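Local coordinates for protein polyporopepsin (Irpex lacteus, PDB 1WKR) that cleaves peptide bonds with broad specificity and clots milk, as a pepsin-like aspartic endopeptidase, at residues Y46-T49 and S50-A54; V107-V110 and D111-V114; P178-T182 and S183-A187; T311-R315 and F316-Y320. All coordinates share one frame; numbering follows the deposited sequence.

Contact 1: Y46-T49 and S50-A54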
loop_
_atom_site.group_PDB
_atom_site.type_symbol
_atom_site.label_atom_id
_atom_site.label_comp_id
_atom_site.label_asym_id
_atom_site.label_seq_id
_atom_site.Cartn_x
_atom_site.Cartn_y
_atom_site.Cartn_z
ATOM N N TYR A 46 -3.096 20.846 12.445
ATOM C CA TYR A 46 -1.857 21.320 11.789
ATOM C C TYR A 46 -1.226 22.422 12.653
ATOM O O TYR A 46 -1.821 23.484 12.841
ATOM C CB TYR A 46 -2.180 21.874 10.428
ATOM C CG TYR A 46 -1.029 22.392 9.602
ATOM C CD1 TYR A 46 0.237 21.816 9.656
ATOM C CD2 TYR A 46 -1.238 23.447 8.713
ATOM C CE1 TYR A 46 1.276 22.297 8.867
ATOM C CE2 TYR A 46 -0.210 23.915 7.927
ATOM C CZ TYR A 46 0.992 23.342 8.006
ATOM O OH TYR A 46 1.990 23.841 7.140
ATOM N N VAL A 47 -0.022 22.177 13.115
ATOM C CA VAL A 47 0.739 23.184 13.926
ATOM C C VAL A 47 1.555 24.000 12.969
ATOM O O VAL A 47 2.521 23.479 12.300
ATOM C CB VAL A 47 1.576 22.477 14.914
ATOM C CG1 VAL A 47 2.364 23.544 15.732
ATOM C CG2 VAL A 47 0.656 21.653 15.878
ATOM N N LYS A 48 1.250 25.272 12.792
ATOM C CA LYS A 48 1.879 26.156 11.822
ATOM C C LYS A 48 3.083 26.816 12.446
ATOM O O LYS A 48 3.020 27.505 13.497
ATOM C CB LYS A 48 0.884 27.222 11.374
ATOM C CG LYS A 48 -0.225 26.545 10.550
ATOM C CD LYS A 48 -1.197 27.650 10.011
ATOM C CE LYS A 48 -2.330 27.006 9.178
ATOM N NZ LYS A 48 -3.244 28.092 8.682
ATOM N N THR A 49 4.252 26.634 11.846
ATOM C CA THR A 49 5.494 27.220 12.282
ATOM C C THR A 49 6.019 28.064 11.174
ATOM O O THR A 49 5.424 28.271 10.132
ATOM C CB THR A 49 6.528 26.123 12.631
ATOM O OG1 THR A 49 6.862 25.384 11.407
ATOM C CG2 THR A 49 5.986 25.153 13.649
ATOM N N SER A 50 7.286 28.585 11.380
ATOM C CA SER A 50 7.774 29.520 10.415
ATOM C C SER A 50 8.089 28.965 9.031
ATOM O O SER A 50 8.130 29.650 8.048
ATOM C CB SER A 50 9.129 30.133 10.906
ATOM O OG SER A 50 10.140 29.142 10.978
ATOM N N THR A 51 8.164 27.600 8.946
ATOM C CA THR A 51 8.425 26.965 7.652
ATOM C C THR A 51 7.074 26.685 6.874
ATOM O O THR A 51 7.153 26.246 5.735
ATOM C CB THR A 51 9.140 25.651 7.838
ATOM O OG1 THR A 51 8.538 24.842 8.813
ATOM C CG2 THR A 51 10.644 25.891 8.307
ATOM N N SER A 52 5.957 26.902 7.501
ATOM C CA SER A 52 4.634 26.752 6.807
ATOM C C SER A 52 4.423 27.936 5.873
ATOM O O SER A 52 4.568 29.108 6.360
ATOM C CB SER A 52 3.548 26.682 7.877
ATOM O OG SER A 52 2.269 26.568 7.226
ATOM N N SER A 53 3.970 27.722 4.692
ATOM C CA SER A 53 3.589 28.788 3.758
ATOM C C SER A 53 2.364 28.413 3.025
ATOM O O SER A 53 2.136 27.264 2.600
ATOM C CB SER A 53 4.717 28.936 2.683
ATOM O OG SER A 53 5.910 29.467 3.353
ATOM N N ALA A 54 1.515 29.403 2.856
ATOM C CA ALA A 54 0.320 29.213 2.065
ATOM C C ALA A 54 0.542 29.145 0.658
ATOM O O ALA A 54 1.657 29.325 0.097
ATOM C CB ALA A 54 -0.510 30.538 2.236
HETATM O O HOH W 1 4.760 30.788 8.509
#

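Contact 2: V107-V110 and D111-V114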
loop_
_atom_site.group_PDB
_atom_site.type_symbol
_atom_site.label_atom_id
_atom_site.label_comp_id
_atom_site.label_asym_id
_atom_site.label_seq_id
_atom_site.Cartn_x
_atom_site.Cartn_y
_atom_site.Cartn_z
ATOM N N VAL A 107 3.062 8.197 -1.670
ATOM C CA VAL A 107 4.270 7.679 -2.379
ATOM C C VAL A 107 3.902 6.937 -3.666
ATOM O O VAL A 107 4.756 6.296 -4.281
ATOM C CB VAL A 107 5.186 6.877 -1.440
ATOM C CG1 VAL A 107 5.966 7.826 -0.515
ATOM C CG2 VAL A 107 4.410 5.848 -0.596
ATOM N N GLY A 108 2.670 7.128 -4.125
ATOM C CA GLY A 108 2.261 6.789 -5.489
ATOM C C GLY A 108 2.985 7.686 -6.477
ATOM O O GLY A 108 3.713 8.637 -6.117
ATOM N N PRO A 109 2.808 7.425 -7.762
ATOM C CA PRO A 109 3.454 8.255 -8.819
ATOM C C PRO A 109 2.805 9.627 -8.846
ATOM O O PRO A 109 1.616 9.805 -8.650
ATOM C CB PRO A 109 3.174 7.480 -10.111
ATOM C CG PRO A 109 2.859 6.073 -9.614
ATOM C CD PRO A 109 2.068 6.292 -8.364
ATOM N N VAL A 110 3.649 10.638 -9.171
ATOM C CA VAL A 110 3.155 12.038 -9.120
ATOM C C VAL A 110 1.993 12.265 -10.037
ATOM O O VAL A 110 1.183 13.200 -9.736
ATOM C CB VAL A 110 4.325 13.025 -9.439
ATOM C CG1 VAL A 110 4.868 12.864 -10.831
ATOM C CG2 VAL A 110 3.923 14.473 -9.108
ATOM N N ASP A 111 1.804 11.516 -11.112
ATOM C CA ASP A 111 0.678 11.779 -12.016
ATOM C C ASP A 111 -0.650 11.713 -11.350
ATOM O O ASP A 111 -1.651 12.357 -11.827
ATOM C CB ASP A 111 0.753 10.905 -13.291
ATOM C CG ASP A 111 0.542 9.434 -13.075
ATOM O OD1 ASP A 111 0.379 8.940 -11.963
ATOM O OD2 ASP A 111 0.572 8.643 -14.050
ATOM N N LEU A 112 -0.831 11.019 -10.224
ATOM C CA LEU A 112 -2.108 10.925 -9.525
ATOM C C LEU A 112 -2.512 12.258 -8.919
ATOM O O LEU A 112 -3.648 12.470 -8.570
ATOM C CB LEU A 112 -2.096 9.836 -8.455
ATOM C CG LEU A 112 -1.882 8.405 -8.971
ATOM C CD1 LEU A 112 -1.817 7.434 -7.791
ATOM C CD2 LEU A 112 -2.959 7.955 -9.925
ATOM N N THR A 113 -1.511 13.139 -8.673
ATOM C CA THR A 113 -1.818 14.480 -8.068
ATOM C C THR A 113 -2.476 15.438 -9.029
ATOM O O THR A 113 -3.017 16.439 -8.567
ATOM C CB THR A 113 -0.523 15.135 -7.485
ATOM O OG1 THR A 113 0.362 15.449 -8.542
ATOM C CG2 THR A 113 0.180 14.211 -6.480
ATOM N N VAL A 114 -2.370 15.191 -10.329
ATOM C CA VAL A 114 -2.939 16.149 -11.340
ATOM C C VAL A 114 -4.449 16.075 -11.213
ATOM O O VAL A 114 -5.046 14.981 -11.347
ATOM C CB VAL A 114 -2.445 15.761 -12.747
ATOM C CG1 VAL A 114 -3.153 16.648 -13.796
ATOM C CG2 VAL A 114 -0.929 15.911 -12.817
#

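Contact 3: P178-T182 and S183-A187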
loop_
_atom_site.group_PDB
_atom_site.type_symbol
_atom_site.label_atom_id
_atom_site.label_comp_id
_atom_site.label_asym_id
_atom_site.label_seq_id
_atom_site.Cartn_x
_atom_site.Cartn_y
_atom_site.Cartn_z
ATOM N N PRO A 178 8.437 -3.788 -15.824
ATOM C CA PRO A 178 8.133 -2.390 -16.135
ATOM C C PRO A 178 6.764 -1.984 -15.670
ATOM O O PRO A 178 5.859 -2.836 -15.642
ATOM C CB PRO A 178 8.217 -2.304 -17.671
ATOM C CG PRO A 178 8.921 -3.572 -18.111
ATOM C CD PRO A 178 8.523 -4.623 -17.063
ATOM N N ILE A 179 6.550 -0.701 -15.366
ATOM C CA ILE A 179 5.207 -0.265 -15.148
ATOM C C ILE A 179 4.378 -0.583 -16.374
ATOM O O ILE A 179 4.805 -0.344 -17.520
ATOM C CB ILE A 179 5.143 1.248 -14.781
ATOM C CG1 ILE A 179 5.879 1.477 -13.490
ATOM C CG2 ILE A 179 3.665 1.695 -14.680
ATOM C CD1 ILE A 179 5.640 0.525 -12.316
ATOM N N THR A 180 3.183 -1.122 -16.195
ATOM C CA THR A 180 2.332 -1.554 -17.318
ATOM C C THR A 180 1.963 -0.346 -18.195
ATOM O O THR A 180 1.823 0.782 -17.748
ATOM C CB THR A 180 1.049 -2.177 -16.725
ATOM O OG1 THR A 180 0.249 -2.623 -17.833
ATOM C CG2 THR A 180 0.224 -1.223 -15.919
ATOM N N SER A 181 1.808 -0.707 -19.467
ATOM C CA SER A 181 1.326 0.272 -20.457
ATOM C C SER A 181 -0.172 0.406 -20.423
ATOM O O SER A 181 -0.729 1.333 -21.066
ATOM C CB SER A 181 1.716 -0.158 -21.900
ATOM O OG SER A 181 1.037 -1.349 -22.234
ATOM N N THR A 182 -0.882 -0.450 -19.731
ATOM C CA THR A 182 -2.342 -0.491 -19.721
ATOM C C THR A 182 -2.911 0.476 -18.765
ATOM O O THR A 182 -2.479 0.493 -17.554
ATOM C CB THR A 182 -2.811 -1.914 -19.397
ATOM O OG1 THR A 182 -2.428 -2.754 -20.498
ATOM C CG2 THR A 182 -4.269 -1.979 -19.216
ATOM N N SER A 183 -3.815 1.339 -19.154
ATOM C CA SER A 183 -4.486 2.291 -18.344
ATOM C C SER A 183 -5.804 1.751 -17.754
ATOM O O SER A 183 -6.462 0.931 -18.480
ATOM C CB SER A 183 -4.773 3.592 -19.199
ATOM O OG SER A 183 -5.342 4.676 -18.334
ATOM N N PRO A 184 -6.260 2.103 -16.596
ATOM C CA PRO A 184 -5.637 3.137 -15.715
ATOM C C PRO A 184 -4.592 2.599 -14.740
ATOM O O PRO A 184 -4.036 3.435 -13.988
ATOM C CB PRO A 184 -6.840 3.702 -14.957
ATOM C CG PRO A 184 -7.803 2.530 -14.845
ATOM C CD PRO A 184 -7.586 1.708 -16.091
ATOM N N ALA A 185 -4.291 1.293 -14.711
ATOM C CA ALA A 185 -3.237 0.809 -13.794
ATOM C C ALA A 185 -1.935 1.522 -13.989
ATOM O O ALA A 185 -1.185 1.732 -13.028
ATOM C CB ALA A 185 -3.008 -0.685 -14.042
ATOM N N SER A 186 -1.631 1.985 -15.219
ATOM C CA SER A 186 -0.397 2.685 -15.531
ATOM C C SER A 186 -0.211 3.992 -14.770
ATOM O O SER A 186 0.958 4.468 -14.713
ATOM C CB SER A 186 -0.329 2.945 -17.035
ATOM O OG SER A 186 -1.438 3.814 -17.390
ATOM N N ALA A 187 -1.250 4.566 -14.219
ATOM C CA ALA A 187 -1.121 5.827 -13.455
ATOM C C ALA A 187 -0.581 5.565 -12.076
ATOM O O ALA A 187 -0.151 6.485 -11.374
ATOM C CB ALA A 187 -2.499 6.491 -13.388
#

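Contact 4: T311-R315 and F316-Y320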
loop_
_atom_site.group_PDB
_atom_site.type_symbol
_atom_site.label_atom_id
_atom_site.label_comp_id
_atom_site.label_asym_id
_atom_site.label_seq_id
_atom_site.Cartn_x
_atom_site.Cartn_y
_atom_site.Cartn_z
ATOM N N THR A 311 -1.602 -7.118 2.697
ATOM C CA THR A 311 -1.566 -8.507 3.101
ATOM C C THR A 311 -0.687 -9.317 2.169
ATOM O O THR A 311 -0.096 -10.330 2.596
ATOM C CB THR A 311 -2.973 -9.098 3.196
ATOM O OG1 THR A 311 -3.724 -8.753 1.973
ATOM C CG2 THR A 311 -3.726 -8.620 4.433
ATOM N N PHE A 312 -0.544 -8.914 0.903
ATOM C CA PHE A 312 0.411 -9.521 -0.004
ATOM C C PHE A 312 1.823 -9.050 0.343
ATOM O O PHE A 312 2.779 -9.873 0.409
ATOM C CB PHE A 312 0.024 -9.096 -1.447
ATOM C CG PHE A 312 0.977 -9.583 -2.533
ATOM C CD1 PHE A 312 2.063 -8.811 -2.926
ATOM C CD2 PHE A 312 0.761 -10.775 -3.200
ATOM C CE1 PHE A 312 2.908 -9.221 -3.932
ATOM C CE2 PHE A 312 1.632 -11.182 -4.232
ATOM C CZ PHE A 312 2.713 -10.393 -4.554
ATOM N N LEU A 313 1.996 -7.753 0.586
ATOM C CA LEU A 313 3.309 -7.173 0.832
ATOM C C LEU A 313 3.888 -7.533 2.161
ATOM O O LEU A 313 5.089 -7.403 2.392
ATOM C CB LEU A 313 3.216 -5.662 0.663
ATOM C CG LEU A 313 2.831 -5.223 -0.753
ATOM C CD1 LEU A 313 2.491 -3.746 -0.796
ATOM C CD2 LEU A 313 3.939 -5.544 -1.743
ATOM N N GLU A 314 3.073 -8.052 3.121
ATOM C CA GLU A 314 3.623 -8.644 4.322
ATOM C C GLU A 314 4.514 -9.851 4.035
ATOM O O GLU A 314 5.289 -10.271 4.891
ATOM C CB GLU A 314 2.520 -9.024 5.309
ATOM C CG GLU A 314 1.886 -7.851 6.033
ATOM C CD GLU A 314 0.695 -8.232 6.863
ATOM O OE1 GLU A 314 -0.137 -9.022 6.344
ATOM O OE2 GLU A 314 0.539 -7.774 7.988
ATOM N N ARG A 315 4.379 -10.416 2.833
ATOM C CA ARG A 315 5.129 -11.605 2.424
ATOM C C ARG A 315 6.176 -11.335 1.364
ATOM O O ARG A 315 6.947 -12.257 1.056
ATOM C CB ARG A 315 4.162 -12.672 1.959
ATOM C CG ARG A 315 3.128 -13.108 2.992
ATOM C CD ARG A 315 3.736 -13.785 4.191
ATOM N NE ARG A 315 2.768 -14.154 5.249
ATOM C CZ ARG A 315 2.702 -15.341 5.786
ATOM N NH1 ARG A 315 3.354 -16.423 5.339
ATOM N NH2 ARG A 315 1.847 -15.515 6.831
ATOM N N PHE A 316 6.239 -10.140 0.773
ATOM C CA PHE A 316 7.172 -9.822 -0.310
ATOM C C PHE A 316 7.721 -8.464 -0.124
ATOM O O PHE A 316 6.973 -7.487 0.135
ATOM C CB PHE A 316 6.471 -9.957 -1.665
ATOM C CG PHE A 316 5.964 -11.371 -1.909
ATOM C CD1 PHE A 316 6.860 -12.372 -2.269
ATOM C CD2 PHE A 316 4.632 -11.694 -1.742
ATOM C CE1 PHE A 316 6.450 -13.652 -2.423
ATOM C CE2 PHE A 316 4.228 -13.020 -1.923
ATOM C CZ PHE A 316 5.132 -13.967 -2.238
ATOM N N TYR A 317 9.009 -8.297 -0.319
ATOM C CA TYR A 317 9.674 -6.984 -0.314
ATOM C C TYR A 317 9.352 -6.284 -1.640
ATOM O O TYR A 317 9.367 -6.953 -2.692
ATOM C CB TYR A 317 11.187 -7.187 -0.202
ATOM C CG TYR A 317 11.989 -5.924 -0.002
ATOM C CD1 TYR A 317 11.825 -5.150 1.150
ATOM C CD2 TYR A 317 12.962 -5.521 -0.914
ATOM C CE1 TYR A 317 12.592 -4.016 1.398
ATOM C CE2 TYR A 317 13.765 -4.415 -0.638
ATOM C CZ TYR A 317 13.570 -3.694 0.477
ATOM O OH TYR A 317 14.387 -2.574 0.755
ATOM N N SER A 318 9.098 -4.989 -1.617
ATOM C CA SER A 318 8.686 -4.280 -2.879
ATOM C C SER A 318 9.507 -3.047 -3.073
ATOM O O SER A 318 9.879 -2.329 -2.158
ATOM C CB SER A 318 7.184 -3.999 -2.832
ATOM O OG SER A 318 6.766 -3.261 -1.687
ATOM N N VAL A 319 9.798 -2.796 -4.362
ATOM C CA VAL A 319 10.660 -1.691 -4.794
ATOM C C VAL A 319 9.885 -0.854 -5.833
ATOM O O VAL A 319 9.498 -1.358 -6.853
ATOM C CB VAL A 319 11.986 -2.186 -5.369
ATOM C CG1 VAL A 319 12.866 -0.971 -5.732
ATOM C CG2 VAL A 319 12.711 -3.130 -4.373
ATOM N N TYR A 320 9.742 0.432 -5.523
ATOM C CA TYR A 320 8.939 1.365 -6.309
ATOM C C TYR A 320 9.975 2.326 -6.954
ATOM O O TYR A 320 10.455 3.251 -6.317
ATOM C CB TYR A 320 7.953 2.113 -5.432
ATOM C CG TYR A 320 7.040 1.150 -4.689
ATOM C CD1 TYR A 320 7.428 0.602 -3.493
ATOM C CD2 TYR A 320 5.838 0.741 -5.246
ATOM C CE1 TYR A 320 6.680 -0.372 -2.841
ATOM C CE2 TYR A 320 5.031 -0.238 -4.569
ATOM C CZ TYR A 320 5.502 -0.750 -3.402
ATOM O OH TYR A 320 4.733 -1.730 -2.747
#

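Contact 1: Y46-T49 and S50-A54
T49 and S50 open a type I beta turn that runs to S52 and brings S52 back to the phenol end of Y46. S50, the second residue of the turn, points its side chain away from Y46-T49. T51 follows, its side chain lying alongside that of T49 and pointing the same way, with the two OG1 atoms 3.1 Å apart. Each hydroxyl has a partner in the neighbouring chain segments: T49 OG1 is bonded to S22 N, and T51 OG1 to D75 OD1 on strand 67-79. S52 completes the turn as its N donates to T49 O at 3.0 Å, with an angle of 156° at the hydrogen and the donor lying above the carbonyl plane. A water bridges the turn, donating to T49 O and, at 2.7 Å, to S52 O. The S52 hydroxyl is anti to the backbone N (chi1 179°), a setting that carries it to the phenol: S52 OG comes obliquely to the ring, 2.7 Å from Y46 OH, and probably donates to it. D75 OD2 is bonded to the same Y46 oxygen, and Y73 meets the ring edge-to-face. A phenylalanine at Y46 would probably leave D75 OD2 without this mate and S52 OG without its likely acceptor, letting the S52 hydroxyl turn. The chemistry is that of a hydroxyl-rich loop fastened to the N-terminal lobe through small polar links, D75 receiving a bond from both halves.

Contact 2: V107-V110 and D111-V114
V110 and T113 cross at a slant across a short 3-10 turn, with V110 CG2 3.7 Å from T113 OG1. The threonine hydroxyl sits between its own backbone N and carbonyl carbon (chi1 67°) and is thereby swung back over the turn, where it donates to V110 O at 2.7 Å in the carbonyl plane. T113 N donates to the same oxygen at 2.9 Å, from above that plane, so the amide and the hydroxyl of T113 both grip V110 O. On another side of the turn P109 and L112 run side by side, pointing the same way; L112 CD1 reaches the proline ring at CD, 4.1 Å off, and L112 N is bonded to P109 O at 3.2 Å. D111 folds its carboxylate back, bringing OD1 to 3.7 Å from P109 CB. The segment leaves strand 103-106, part of the psi loop that carries the catalytic D32 in pepsin-like enzymes. A valine at T113 would probably leave V110 O with the amide alone and deprive I125 N, which also bonds to the hydroxyl, of its acceptor. P109 O is bonded to S36 OG as well as to L112 N. P109 O, V110 O and T113 OG1 thus fix the shape of the turn and tie it to neighbouring loops, while the L112 side chain runs alongside P109, about 8 Å from those of both catalytic aspartates, D32 and D212.

Contact 3: P178-T182 and S183-A187
T182 O takes a hydrogen bond from S186 N at 2.9 Å, bent to 135° at the hydrogen, and so draws a five-residue loop shut on itself. Just ahead of it stands an ST turn: T180 OG1 accepts from T182 N at 3.1 Å in a nearly straight bond (168°), and the same hydroxyl is bonded to N192 ND2. These two donors are likely to hold the T180 hydroxyl in this rotation. With OG1 anti to its own N (chi1 -179°), the hydroxyl leans forward to T182 while CG2 is turned inward, toward the returning chain. There the methyl meets A185 CB at 3.8 Å and lies equally far from S186 N. The chain turns back through S183 and P184, which are joined by a cis peptide bond, before the 3-10 segment 185-187 begins; A187 N is bonded back to P184 O. A185 CB points toward the first half and lies 3.7 Å from T182 O. The loop links strand 175-178 to strand 190-197 of the C-terminal lobe, and T180, T182 and A185 all lean on A208 of strand 207-211, the strand that leads to the catalytic D212. A185 also touches I210, and its side chain lies about 11 Å from that of D212. I179 makes a looser approach, its CG2 reaching 3.9 Å from S186 O. S186 makes close carbon contacts too: its CB faces two carbonyl oxygens, T180 O at 3.1 Å and T182 O at 3.3 Å.

Contact 4: T311-R315 and F316-Y320
F316 turns its ring back over the preceding helix 310-313 to meet F312, where the chain changes from helix to strand. CB lies against the R315 carbonyl. From it the side chain leaves anti to its own carbonyl carbon (chi1 -61°), and CG at once comes over R315 O, 3.2 Å away; that oxygen faces the ring rather than its rim and is also bonded to T335 OG1. CD1 stays near the same oxygen, as do CE1 at 3.8 Å and the tip, CZ, at 4.1 Å. CD2, on the other branch, meets F312 O at 3.4 Å and sits over one face of the F312 ring, off toward its rim, with F312 CZ at 3.6 Å. CE2 continues along that ring to F312 CE2 and also touches R315 CB. The planes are inclined by 33°, an oblique pairing that is extended by F258, whose ring meets F312 edge-to-face, and by L267, which touches F316. On the backbone, F316 N gives a weak bond to L313 O at 3.4 Å. L313 reaches farther along the strand, which pairs with 142-146 and 326-331 in the antiparallel sheet between the lobes: CD2 touches S318 OG, while CD1 approaches Y320 OH from the opposite direction. The Y320 hydroxyl donates to S318 OG at 2.8 Å. L313, about 6 Å from the D212 side chain, thus lays its methyls against a hydroxyl pair whose own bond satisfies the buried phenol, while F312 and F316 supply the aromatic packing.

How the contacts relate
The four contacts follow one another along the chain, none nesting in or crossing another. Contact 1 closes a surface turn between strands 39-40 and 53-55, at the far margin of the N-terminal lobe. Contact 2 closes a 3-10 turn after strand 103-106, its centre about 23 Å from that of contact 1. Contact 3, in the loop between strands 175-178 and 190-197, touches contact 2: A187 packs on P109, D111 and L112, joining the two lobes beside the cleft. Contact 4 comes last, at the passage from helix 310-313 into the sheet between the lobes; its nearest atoms are about 5 Å from contact 2 and 7 Å from contact 3.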